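Genome polyprotein (Chicken sicinivirus JSY, PDB 6QWT) probably catalyses RNA-templated RNA synthesis through this chain, the 3Dpol RNA-dependent RNA polymerase at the C-terminal end of a viral polyprotein. Local coordinates at residues 2-7 / 275-280; 33-38 / 409-414; 122-127 / 136-141; 205-210 / 379-384. All coordinates share one frame; numbering follows the deposited sequence.

Interaction 1 of 4, residues 2-7 / 275-280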
loop_
_atom_site.group_PDB
_atom_site.type_symbol
_atom_site.label_atom_id
_atom_site.label_comp_id
_atom_site.label_asym_id
_atom_site.label_seq_id
_atom_site.Cartn_x
_atom_site.Cartn_y
_atom_site.Cartn_z
ATOM N N GLU A 2 0.890 11.130 17.312
ATOM C CA GLU A 2 1.469 11.608 18.561
ATOM C C GLU A 2 2.522 10.600 18.992
ATOM O O GLU A 2 2.229 9.406 19.106
ATOM C CB GLU A 2 0.385 11.771 19.630
ATOM C CG GLU A 2 0.835 12.421 20.923
ATOM C CD GLU A 2 -0.267 12.431 21.969
ATOM O OE1 GLU A 2 -1.457 12.358 21.586
ATOM O OE2 GLU A 2 0.054 12.511 23.175
ATOM N N ILE A 3 3.744 11.070 19.212
ATOM C CA ILE A 3 4.878 10.192 19.473
ATOM C C ILE A 3 5.185 10.202 20.965
ATOM O O ILE A 3 5.349 11.269 21.570
ATOM C CB ILE A 3 6.100 10.611 18.640
ATOM C CG1 ILE A 3 7.373 9.983 19.196
ATOM C CG2 ILE A 3 6.217 12.127 18.576
ATOM C CD1 ILE A 3 8.543 10.137 18.268
ATOM N N LEU A 4 5.257 9.012 21.557
ATOM C CA LEU A 4 5.425 8.839 22.991
ATOM C C LEU A 4 6.691 8.043 23.287
ATOM O O LEU A 4 7.254 7.380 22.410
ATOM C CB LEU A 4 4.216 8.121 23.608
ATOM C CG LEU A 4 2.826 8.583 23.176
ATOM C CD1 LEU A 4 1.763 7.635 23.712
ATOM C CD2 LEU A 4 2.569 10.006 23.643
ATOM N N ALA A 5 7.121 8.107 24.545
ATOM C CA ALA A 5 8.279 7.346 24.988
ATOM C C ALA A 5 7.956 5.857 25.036
ATOM O O ALA A 5 6.801 5.454 25.193
ATOM C CB ALA A 5 8.742 7.823 26.364
ATOM N N CYS A 6 8.995 5.035 24.907
ATOM C CA CYS A 6 8.813 3.594 24.858
ATOM C C CYS A 6 10.040 2.901 25.428
ATOM O O CYS A 6 11.172 3.324 25.177
ATOM C CB CYS A 6 8.561 3.118 23.424
ATOM S SG CYS A 6 8.433 1.332 23.241
ATOM N N GLU A 7 9.807 1.835 26.188
ATOM C CA GLU A 7 10.907 1.061 26.741
ATOM C C GLU A 7 11.602 0.272 25.632
ATOM O O GLU A 7 10.934 -0.309 24.770
ATOM C CB GLU A 7 10.399 0.104 27.820
ATOM C CG GLU A 7 11.385 -0.159 28.942
ATOM C CD GLU A 7 11.435 0.975 29.943
ATOM O OE1 GLU A 7 10.673 0.937 30.932
ATOM O OE2 GLU A 7 12.240 1.910 29.743
ATOM N N ILE A 275 -2.086 -1.528 16.480
ATOM C CA ILE A 275 -1.867 -0.867 15.205
ATOM C C ILE A 275 -1.882 0.651 15.346
ATOM O O ILE A 275 -1.009 1.329 14.804
ATOM C CB ILE A 275 -2.913 -1.346 14.176
ATOM C CG1 ILE A 275 -2.536 -2.728 13.646
ATOM C CG2 ILE A 275 -3.038 -0.359 13.025
ATOM C CD1 ILE A 275 -3.646 -3.408 12.893
ATOM N N TYR A 276 -2.853 1.208 16.077
ATOM C CA TYR A 276 -2.914 2.659 16.227
ATOM C C TYR A 276 -2.178 3.172 17.459
ATOM O O TYR A 276 -1.965 4.383 17.572
ATOM C CB TYR A 276 -4.374 3.150 16.239
ATOM C CG TYR A 276 -5.248 2.703 17.400
ATOM C CD1 TYR A 276 -6.230 1.739 17.213
ATOM C CD2 TYR A 276 -5.128 3.277 18.664
ATOM C CE1 TYR A 276 -7.049 1.337 18.252
ATOM C CE2 TYR A 276 -5.941 2.877 19.713
ATOM C CZ TYR A 276 -6.902 1.904 19.497
ATOM O OH TYR A 276 -7.723 1.492 20.521
ATOM N N LEU A 277 -1.787 2.289 18.382
ATOM C CA LEU A 277 -0.905 2.624 19.506
ATOM C C LEU A 277 0.268 1.651 19.419
ATOM O O LEU A 277 0.357 0.688 20.186
ATOM C CB LEU A 277 -1.638 2.533 20.850
ATOM C CG LEU A 277 -0.906 3.103 22.068
ATOM C CD1 LEU A 277 -0.558 4.568 21.849
ATOM C CD2 LEU A 277 -1.744 2.935 23.328
ATOM N N SER A 278 1.171 1.910 18.479
ATOM C CA SER A 278 2.164 0.940 18.045
ATOM C C SER A 278 3.549 1.285 18.575
ATOM O O SER A 278 3.875 2.452 18.804
ATOM C CB SER A 278 2.205 0.871 16.516
ATOM O OG SER A 278 2.490 2.150 15.971
ATOM N N LYS A 279 4.369 0.251 18.752
ATOM C CA LYS A 279 5.752 0.400 19.183
ATOM C C LYS A 279 6.681 0.296 17.981
ATOM O O LYS A 279 6.498 -0.563 17.114
ATOM C CB LYS A 279 6.123 -0.664 20.221
ATOM C CG LYS A 279 5.311 -0.574 21.500
ATOM C CD LYS A 279 5.265 -1.902 22.229
ATOM C CE LYS A 279 6.602 -2.226 22.850
ATOM N NZ LYS A 279 6.578 -3.504 23.610
ATOM N N HIS A 280 7.682 1.173 17.938
ATOM C CA HIS A 280 8.603 1.251 16.816
ATOM C C HIS A 280 10.040 1.297 17.314
ATOM O O HIS A 280 10.311 1.734 18.434
ATOM C CB HIS A 280 8.333 2.490 15.951
ATOM C CG HIS A 280 6.948 2.554 15.388
ATOM N ND1 HIS A 280 6.687 2.424 14.040
ATOM C CD2 HIS A 280 5.748 2.751 15.986
ATOM C CE1 HIS A 280 5.386 2.533 13.834
ATOM N NE2 HIS A 280 4.794 2.729 14.998
HETATM O O HOH W 1 8.724 -1.853 25.615
#
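Cys6 throws its SG to the far side of CB from the backbone N (chi1 176°), while Lys279 runs out extended and then bends at chi3 (72°), and the sulfur meets the flank of the lysine chain. SG lies 4.0 Å from Lys279 CE and 4.1 Å from Lys279 CG, so it touches the aliphatic methylenes on both sides of the bend and not the ammonium. A second, looser touch joins methyl to methyl: Leu4 CD1 and Leu277 CD1 are 4.3 Å apart. The two segments are not adjacent strands. Strand 285-290 runs between 2-5 and 277-282 in the mixed sheet, and its Ile288 touches Cys6, Leu277 and Lys279, so the intervening strand is a common neighbour of both sides.

The polar end of the lysine is occupied elsewhere. NZ forms a salt bridge with Asp150, and the lysine also makes a cation-pi contact with Phe152. Across the contact itself, one water donates to Glu7 O at 2.8 Å and accepts only a weak bond from Lys279 NZ at 3.4 Å. The chemistry is therefore mostly apolar: a thin touch at the surface, to which the lysine contributes its carbon chain while its ammonium pairs with Asp150.

Interaction 2 of 4, residues 33-38 / 409-414; sequences TKEPAV and VMWTRG
One face of the Trp411 indole carries Pro36, and one edge, at NE1, carries a water lying in the ring plane. The proline presents its CD over the six-membered ring in a CH-pi contact, 3.7 Å from the ring centroid and 19° off the normal. The nearest ring atom, Trp411 CH2, is 3.5 Å from Pro36 CD. Pro36 CG follows alongside, 3.8 Å from Trp411 CZ3, and the two side chains cross at roughly a right angle. The indole reaches this place because CG sits anti to the carbonyl carbon (chi1 -56°), with chi2 near perpendicular at 86°.

Its N-H is met by the water, which accepts from Trp411 NE1 at 2.6 Å and donates to Lys34 O at 2.7 Å. That bridge spans a gap too wide for direct bonding, since Lys34 O and Trp411 NE1 are 3.8 Å apart, and it should also limit rotation of the indole. Glu35 comes against the benzo side with CA and CG, while its carboxylate pairs with Arg45. Leu161, from the strand that partners 34-36, touches both Pro36 and Trp411.

Strand 34-36 pairs with 161-163, whereas strand 411-412 follows the helix 402-408 and pairs with 22-23. A tryptophan packed on a proline between an N-terminal strand and the C-terminal region is consistent with the fingers-to-thumb bridging that closes the right hand of picornaviral polymerases.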
loop_
_atom_site.group_PDB
_atom_site.type_symbol
_atom_site.label_atom_id
_atom_site.label_comp_id
_atom_site.label_asym_id
_atom_site.label_seq_id
_atom_site.Cartn_x
_atom_site.Cartn_y
_atom_site.Cartn_z
ATOM N N THR A 33 15.296 12.276 -14.217
ATOM C CA THR A 33 14.408 13.046 -13.356
ATOM C C THR A 33 14.215 12.402 -11.993
ATOM O O THR A 33 13.488 12.953 -11.160
ATOM C CB THR A 33 13.039 13.240 -14.025
ATOM O OG1 THR A 33 12.323 11.999 -14.019
ATOM C CG2 THR A 33 13.201 13.716 -15.460
ATOM N N LYS A 34 14.839 11.251 -11.745
ATOM C CA LYS A 34 14.711 10.541 -10.483
ATOM C C LYS A 34 16.068 9.990 -10.077
ATOM O O LYS A 34 16.895 9.648 -10.927
ATOM C CB LYS A 34 13.701 9.390 -10.573
ATOM C CG LYS A 34 12.243 9.809 -10.478
ATOM C CD LYS A 34 11.335 8.701 -10.995
ATOM C CE LYS A 34 10.011 8.661 -10.253
ATOM N NZ LYS A 34 9.165 7.529 -10.724
ATOM N N GLU A 35 16.282 9.898 -8.771
ATOM C CA GLU A 35 17.510 9.381 -8.189
ATOM C C GLU A 35 17.158 8.637 -6.911
ATOM O O GLU A 35 16.070 8.828 -6.357
ATOM C CB GLU A 35 18.509 10.509 -7.892
ATOM C CG GLU A 35 19.164 11.107 -9.127
ATOM C CD GLU A 35 20.097 12.255 -8.792
ATOM O OE1 GLU A 35 20.471 12.392 -7.608
ATOM O OE2 GLU A 35 20.452 13.023 -9.710
ATOM N N PRO A 36 18.049 7.767 -6.427
ATOM C CA PRO A 36 17.786 7.079 -5.156
ATOM C C PRO A 36 17.592 8.067 -4.015
ATOM O O PRO A 36 18.278 9.086 -3.929
ATOM C CB PRO A 36 19.039 6.222 -4.952
ATOM C CG PRO A 36 19.559 5.991 -6.335
ATOM C CD PRO A 36 19.269 7.262 -7.082
ATOM N N ALA A 37 16.641 7.751 -3.136
ATOM C CA ALA A 37 16.319 8.626 -2.019
ATOM C C ALA A 37 17.527 8.819 -1.109
ATOM O O ALA A 37 18.411 7.962 -1.018
ATOM C CB ALA A 37 15.155 8.056 -1.206
ATOM N N VAL A 38 17.551 9.963 -0.431
ATOM C CA VAL A 38 18.599 10.255 0.539
ATOM C C VAL A 38 18.467 9.293 1.714
ATOM O O VAL A 38 17.428 9.237 2.382
ATOM C CB VAL A 38 18.522 11.716 1.002
ATOM C CG1 VAL A 38 19.501 11.969 2.143
ATOM C CG2 VAL A 38 18.791 12.653 -0.158
ATOM N N VAL A 409 14.383 1.834 -15.438
ATOM C CA VAL A 409 15.283 1.004 -16.226
ATOM C C VAL A 409 16.726 1.468 -16.108
ATOM O O VAL A 409 17.648 0.698 -16.399
ATOM C CB VAL A 409 14.835 0.977 -17.701
ATOM C CG1 VAL A 409 15.212 2.275 -18.402
ATOM C CG2 VAL A 409 15.435 -0.228 -18.415
ATOM N N MET A 410 16.948 2.703 -15.673
ATOM C CA MET A 410 18.286 3.263 -15.560
ATOM C C MET A 410 18.964 2.907 -14.241
ATOM O O MET A 410 20.073 3.387 -13.980
ATOM C CB MET A 410 18.228 4.782 -15.745
ATOM C CG MET A 410 17.465 5.202 -17.003
ATOM S SD MET A 410 17.862 6.860 -17.603
ATOM C CE MET A 410 16.850 7.872 -16.519
ATOM N N TRP A 411 18.340 2.068 -13.418
ATOM C CA TRP A 411 18.898 1.686 -12.130
ATOM C C TRP A 411 18.651 0.205 -11.890
ATOM O O TRP A 411 17.728 -0.394 -12.450
ATOM C CB TRP A 411 18.298 2.510 -10.984
ATOM C CG TRP A 411 18.458 3.985 -11.164
ATOM C CD1 TRP A 411 17.635 4.820 -11.863
ATOM C CD2 TRP A 411 19.515 4.804 -10.646
ATOM N NE1 TRP A 411 18.111 6.109 -11.807
ATOM C CE2 TRP A 411 19.265 6.126 -11.067
ATOM C CE3 TRP A 411 20.647 4.548 -9.865
ATOM C CZ2 TRP A 411 20.105 7.188 -10.734
ATOM C CZ3 TRP A 411 21.480 5.603 -9.535
ATOM C CH2 TRP A 411 21.205 6.907 -9.971
ATOM N N THR A 412 19.490 -0.383 -11.043
ATOM C CA THR A 412 19.370 -1.788 -10.689
ATOM C C THR A 412 19.764 -1.972 -9.232
ATOM O O THR A 412 20.461 -1.140 -8.647
ATOM C CB THR A 412 20.239 -2.678 -11.589
ATOM O OG1 THR A 412 20.051 -4.051 -11.228
ATOM C CG2 THR A 412 21.710 -2.317 -11.444
ATOM N N ARG A 413 19.298 -3.071 -8.645
ATOM C CA ARG A 413 19.653 -3.433 -7.281
ATOM C C ARG A 413 20.727 -4.513 -7.220
ATOM O O ARG A 413 21.066 -4.966 -6.124
ATOM C CB ARG A 413 18.409 -3.887 -6.507
ATOM C CG ARG A 413 17.731 -2.769 -5.725
ATOM C CD ARG A 413 16.317 -3.141 -5.319
ATOM N NE ARG A 413 15.410 -1.999 -5.411
ATOM C CZ ARG A 413 15.195 -1.139 -4.422
ATOM N NH1 ARG A 413 15.819 -1.294 -3.263
ATOM N NH2 ARG A 413 14.356 -0.125 -4.588
ATOM N N GLY A 414 21.264 -4.937 -8.363
ATOM C CA GLY A 414 22.386 -5.853 -8.400
ATOM C C GLY A 414 22.092 -7.224 -8.969
ATOM O O GLY A 414 23.024 -8.026 -9.109
HETATM O O HOH W 2 16.634 7.924 -12.930
#

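Interaction 3 of 4, residues 122-127 / 136-141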
loop_
_atom_site.group_PDB
_atom_site.type_symbol
_atom_site.label_atom_id
_atom_site.label_comp_id
_atom_site.label_asym_id
_atom_site.label_seq_id
_atom_site.Cartn_x
_atom_site.Cartn_y
_atom_site.Cartn_z
ATOM N N SER A 122 14.356 -19.793 8.420
ATOM C CA SER A 122 14.963 -20.575 9.491
ATOM C C SER A 122 13.971 -20.962 10.578
ATOM O O SER A 122 14.202 -21.949 11.283
ATOM C CB SER A 122 16.123 -19.798 10.114
ATOM O OG SER A 122 17.150 -19.569 9.163
ATOM N N LEU A 123 12.879 -20.217 10.732
ATOM C CA LEU A 123 11.939 -20.438 11.822
ATOM C C LEU A 123 10.880 -21.487 11.510
ATOM O O LEU A 123 10.009 -21.730 12.351
ATOM C CB LEU A 123 11.258 -19.117 12.196
ATOM C CG LEU A 123 12.208 -17.981 12.567
ATOM C CD1 LEU A 123 11.518 -16.634 12.441
ATOM C CD2 LEU A 123 12.740 -18.188 13.974
ATOM N N PHE A 124 10.932 -22.120 10.337
ATOM C CA PHE A 124 9.916 -23.081 9.931
ATOM C C PHE A 124 10.555 -24.404 9.533
ATOM O O PHE A 124 11.665 -24.444 8.991
ATOM C CB PHE A 124 9.072 -22.553 8.759
ATOM C CG PHE A 124 8.360 -21.264 9.055
ATOM C CD1 PHE A 124 7.091 -21.269 9.611
ATOM C CD2 PHE A 124 8.958 -20.047 8.771
ATOM C CE1 PHE A 124 6.434 -20.082 9.881
ATOM C CE2 PHE A 124 8.307 -18.859 9.038
ATOM C CZ PHE A 124 7.042 -18.877 9.593
ATOM N N ASP A 125 9.831 -25.489 9.804
ATOM C CA ASP A 125 10.198 -26.829 9.369
ATOM C C ASP A 125 9.120 -27.360 8.439
ATOM O O ASP A 125 7.925 -27.168 8.686
ATOM C CB ASP A 125 10.373 -27.776 10.564
ATOM C CG ASP A 125 11.245 -27.185 11.654
ATOM O OD1 ASP A 125 12.355 -26.707 11.333
ATOM O OD2 ASP A 125 10.822 -27.198 12.829
ATOM N N VAL A 126 9.540 -28.021 7.364
ATOM C CA VAL A 126 8.600 -28.587 6.400
ATOM C C VAL A 126 8.104 -29.919 6.952
ATOM O O VAL A 126 8.873 -30.875 7.082
ATOM C CB VAL A 126 9.242 -28.757 5.020
ATOM C CG1 VAL A 126 8.257 -29.397 4.050
ATOM C CG2 VAL A 126 9.719 -27.410 4.495
ATOM N N GLY A 127 6.814 -29.982 7.288
ATOM C CA GLY A 127 6.242 -31.193 7.831
ATOM C C GLY A 127 5.982 -32.248 6.770
ATOM O O GLY A 127 6.064 -32.004 5.567
ATOM N N PRO A 136 9.224 -24.567 17.673
ATOM C CA PRO A 136 8.602 -24.402 18.998
ATOM C C PRO A 136 8.706 -22.994 19.563
ATOM O O PRO A 136 7.844 -22.588 20.354
ATOM C CB PRO A 136 9.364 -25.414 19.863
ATOM C CG PRO A 136 9.784 -26.471 18.903
ATOM C CD PRO A 136 10.099 -25.754 17.621
ATOM N N GLU A 137 9.726 -22.229 19.173
ATOM C CA GLU A 137 9.876 -20.874 19.693
ATOM C C GLU A 137 8.977 -19.884 18.961
ATOM O O GLU A 137 8.424 -18.970 19.584
ATOM C CB GLU A 137 11.338 -20.438 19.603
ATOM C CG GLU A 137 12.232 -21.063 20.665
ATOM C CD GLU A 137 12.899 -22.339 20.183
ATOM O OE1 GLU A 137 13.377 -22.363 19.028
ATOM O OE2 GLU A 137 12.946 -23.318 20.958
ATOM N N LEU A 138 8.819 -20.040 17.645
ATOM C CA LEU A 138 7.914 -19.160 16.912
ATOM C C LEU A 138 6.464 -19.426 17.293
ATOM O O LEU A 138 5.690 -18.481 17.492
ATOM C CB LEU A 138 8.108 -19.331 15.406
ATOM C CG LEU A 138 7.191 -18.460 14.542
ATOM C CD1 LEU A 138 7.285 -16.994 14.951
ATOM C CD2 LEU A 138 7.511 -18.629 13.066
ATOM N N TYR A 139 6.081 -20.703 17.394
ATOM C CA TYR A 139 4.723 -21.062 17.794
ATOM C C TYR A 139 4.339 -20.394 19.106
ATOM O O TYR A 139 3.221 -19.887 19.254
ATOM C CB TYR A 139 4.603 -22.587 17.914
ATOM C CG TYR A 139 3.234 -23.088 18.341
ATOM C CD1 TYR A 139 2.853 -23.097 19.680
ATOM C CD2 TYR A 139 2.330 -23.569 17.403
ATOM C CE1 TYR A 139 1.603 -23.556 20.068
ATOM C CE2 TYR A 139 1.079 -24.031 17.781
ATOM C CZ TYR A 139 0.721 -24.024 19.114
ATOM O OH TYR A 139 -0.522 -24.486 19.490
ATOM N N GLN A 140 5.258 -20.390 20.072
ATOM C CA GLN A 140 4.969 -19.820 21.381
ATOM C C GLN A 140 4.855 -18.302 21.319
ATOM O O GLN A 140 4.093 -17.706 22.089
ATOM C CB GLN A 140 6.052 -20.249 22.368
ATOM C CG GLN A 140 5.961 -19.614 23.740
ATOM C CD GLN A 140 7.215 -19.849 24.555
ATOM O OE1 GLN A 140 7.789 -20.939 24.528
ATOM N NE2 GLN A 140 7.653 -18.826 25.281
ATOM N N GLU A 141 5.598 -17.660 20.416
ATOM C CA GLU A 141 5.487 -16.213 20.275
ATOM C C GLU A 141 4.181 -15.826 19.590
ATOM O O GLU A 141 3.563 -14.817 19.950
ATOM C CB GLU A 141 6.688 -15.665 19.504
ATOM C CG GLU A 141 7.950 -15.539 20.341
ATOM C CD GLU A 141 7.764 -14.626 21.537
ATOM O OE1 GLU A 141 7.495 -15.141 22.642
ATOM O OE2 GLU A 141 7.882 -13.393 21.372
#
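Leu123 ends a short 3-10 turn and leads into a beta hairpin, strands 124-126 and 132-134, which is followed directly by the helix 136-147; the contact folds the start of the hairpin back onto the first turn of that helix. Leu123 points at the helix and uses its CB, 3.9 Å from Leu138 CD2. Its side chain also touches Trp114 and Ile180. The backbone of Leu123 is hydrogen-bonded to that of Cys135, just before the helix, which sets the two segments side by side.

Phe124, next in line, leaves the backbone to one side, but its ring ends nearer the helix. The leucine methyl comes up obliquely on the CZ end of the ring: Leu138 CD2 is 3.7 Å from Phe124 CE1 and 4.1 Å from Phe124 CE2. Ile95, Met106 and Tyr132 also touch this side chain. Asp125 then continues the hairpin through backbone hydrogen bonding to His133.

Leu138 is the shared partner, its CG turned anti to the backbone N (chi1 179°) to bring CD2 to both residues. It also reaches Ile180 and His181, so hairpin, helix 136-147 and helix 180-189 meet around one leucine. This is consistent with a place in the fingers domain of picornaviral polymerases. The closest approach of the contact is made by a single methyl, with Leu138 CD2 reaching Phe124 CZ at 3.5 Å.

Interaction 4 of 4, residues 205-210 / 379-384; sequences GSAVGC and VTFLKR
Ala207 CB meets the edge of the Phe381 ring in its plane, 3.8 Å from Phe381 CE2 and 3.9 Å from Phe381 CZ, and this is the tight, buried half of the contact. The ring is directed there by a chi1 of -172°, which turns it away from its own backbone N. Leu382 folds back over one face, its CG 4.2 Å above the plane and over the centre of the ring. Leu330, Tyr332 and Leu337, from strands 327-332 and 335-340, also touch the phenylalanine.

On the other half things slacken. Cys210 SG and Leu382 CD1 are 4.4 Å apart, and both residues are partly exposed. The loops hold their own shape: a type II turn runs from Ala207 to Cys210, and a type I' turn from Phe381 to Arg384. Arg384 adds a clip to the second turn, NH1 donating in the carbonyl plane to Leu382 O at 2.9 Å, though bent to 139° at the hydrogen.

Phe-Leu-Lys-Arg at the tip of a tight turn beside the YGDD hairpin is the signature of motif E in picornaviral polymerases, the element between palm and thumb.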
loop_
_atom_site.group_PDB
_atom_site.type_symbol
_atom_site.label_atom_id
_atom_site.label_comp_id
_atom_site.label_asym_id
_atom_site.label_seq_id
_atom_site.Cartn_x
_atom_site.Cartn_y
_atom_site.Cartn_z
ATOM N N GLY A 205 -15.053 -1.173 -1.432
ATOM C CA GLY A 205 -14.312 0.054 -1.647
ATOM C C GLY A 205 -12.812 -0.102 -1.630
ATOM O O GLY A 205 -12.098 0.888 -1.448
ATOM N N SER A 206 -12.306 -1.319 -1.825
ATOM C CA SER A 206 -10.881 -1.595 -1.725
ATOM C C SER A 206 -10.375 -2.272 -2.990
ATOM O O SER A 206 -10.997 -3.210 -3.500
ATOM C CB SER A 206 -10.577 -2.478 -0.513
ATOM O OG SER A 206 -9.229 -2.902 -0.530
ATOM N N ALA A 207 -9.231 -1.798 -3.483
ATOM C CA ALA A 207 -8.561 -2.388 -4.631
ATOM C C ALA A 207 -7.389 -3.274 -4.230
ATOM O O ALA A 207 -6.660 -3.751 -5.105
ATOM C CB ALA A 207 -8.082 -1.291 -5.584
ATOM N N VAL A 208 -7.193 -3.505 -2.929
ATOM C CA VAL A 208 -6.077 -4.326 -2.471
ATOM C C VAL A 208 -6.236 -5.747 -2.990
ATOM O O VAL A 208 -7.323 -6.337 -2.925
ATOM C CB VAL A 208 -5.988 -4.292 -0.938
ATOM C CG1 VAL A 208 -4.940 -5.278 -0.439
ATOM C CG2 VAL A 208 -5.685 -2.879 -0.462
ATOM N N GLY A 209 -5.144 -6.306 -3.511
ATOM C CA GLY A 209 -5.165 -7.615 -4.126
ATOM C C GLY A 209 -5.480 -7.611 -5.605
ATOM O O GLY A 209 -5.611 -8.688 -6.197
ATOM N N CYS A 210 -5.604 -6.440 -6.219
ATOM C CA CYS A 210 -5.960 -6.368 -7.624
ATOM C C CYS A 210 -4.762 -6.682 -8.509
ATOM O O CYS A 210 -3.604 -6.491 -8.127
ATOM C CB CYS A 210 -6.498 -4.985 -7.978
ATOM S SG CYS A 210 -5.212 -3.733 -8.130
ATOM N N VAL A 379 -8.534 10.319 -15.229
ATOM C CA VAL A 379 -8.149 9.913 -13.885
ATOM C C VAL A 379 -6.973 8.946 -13.942
ATOM O O VAL A 379 -6.835 8.148 -14.878
ATOM C CB VAL A 379 -9.379 9.297 -13.183
ATOM C CG1 VAL A 379 -9.175 7.819 -12.890
ATOM C CG2 VAL A 379 -9.745 10.084 -11.936
ATOM N N THR A 380 -6.098 9.031 -12.940
ATOM C CA THR A 380 -5.020 8.070 -12.742
ATOM C C THR A 380 -5.209 7.370 -11.404
ATOM O O THR A 380 -5.593 7.997 -10.412
ATOM C CB THR A 380 -3.635 8.733 -12.782
ATOM O OG1 THR A 380 -3.468 9.574 -11.633
ATOM C CG2 THR A 380 -3.468 9.561 -14.048
ATOM N N PHE A 381 -4.942 6.066 -11.389
ATOM C CA PHE A 381 -5.067 5.243 -10.191
ATOM C C PHE A 381 -3.871 4.308 -10.155
ATOM O O PHE A 381 -3.663 3.539 -11.099
ATOM C CB PHE A 381 -6.381 4.451 -10.196
ATOM C CG PHE A 381 -6.659 3.720 -8.912
ATOM C CD1 PHE A 381 -6.599 4.381 -7.695
ATOM C CD2 PHE A 381 -6.983 2.371 -8.922
ATOM C CE1 PHE A 381 -6.857 3.712 -6.510
ATOM C CE2 PHE A 381 -7.242 1.697 -7.743
ATOM C CZ PHE A 381 -7.178 2.368 -6.534
ATOM N N LEU A 382 -3.089 4.377 -9.078
ATOM C CA LEU A 382 -1.822 3.652 -8.981
ATOM C C LEU A 382 -0.921 3.989 -10.169
ATOM O O LEU A 382 -0.341 3.113 -10.817
ATOM C CB LEU A 382 -2.055 2.143 -8.873
ATOM C CG LEU A 382 -2.939 1.663 -7.719
ATOM C CD1 LEU A 382 -3.282 0.186 -7.879
ATOM C CD2 LEU A 382 -2.262 1.922 -6.379
ATOM N N LYS A 383 -0.832 5.288 -10.464
ATOM C CA LYS A 383 -0.002 5.837 -11.536
ATOM C C LYS A 383 -0.437 5.373 -12.928
ATOM O O LYS A 383 0.341 5.472 -13.883
ATOM C CB LYS A 383 1.480 5.507 -11.315
ATOM C CG LYS A 383 2.088 6.143 -10.066
ATOM C CD LYS A 383 3.576 5.823 -9.953
ATOM C CE LYS A 383 4.413 7.087 -9.793
ATOM N NZ LYS A 383 5.795 6.925 -10.345
ATOM N N ARG A 384 -1.670 4.888 -13.084
ATOM C CA ARG A 384 -2.121 4.328 -14.352
ATOM C C ARG A 384 -3.402 5.000 -14.827
ATOM O O ARG A 384 -4.327 5.222 -14.039
ATOM C CB ARG A 384 -2.366 2.817 -14.240
ATOM C CG ARG A 384 -1.139 1.998 -13.862
ATOM C CD ARG A 384 -1.559 0.726 -13.136
ATOM N NE ARG A 384 -0.531 -0.312 -13.160
ATOM C CZ ARG A 384 0.375 -0.488 -12.202
ATOM N NH1 ARG A 384 0.389 0.312 -11.143
ATOM N NH2 ARG A 384 1.267 -1.465 -12.300
#

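In the fold
Interactions 2 and 4 touch: Lys34 NZ and Lys383 NZ come within 3.4 Å, like charges close together, although the contact centres lie 24 Å apart. Interaction 4 is the most central, about 10 Å from the centre of the chain, and it borders the strands 327-332 and 335-340 that flank the YGDD motif, the polymerase signature of the active site. The centres of interactions 1, 2 and 3 all lie about 20 Å or more from that of the chain; 1 and 3 have nearest atoms about 10 Å apart. Interaction 3 keeps its nearest atoms about 22 Å from interaction 2 and about 21 Å from interaction 4. In sequence, the segments of interaction 1 alternate with those of 2 and of 4.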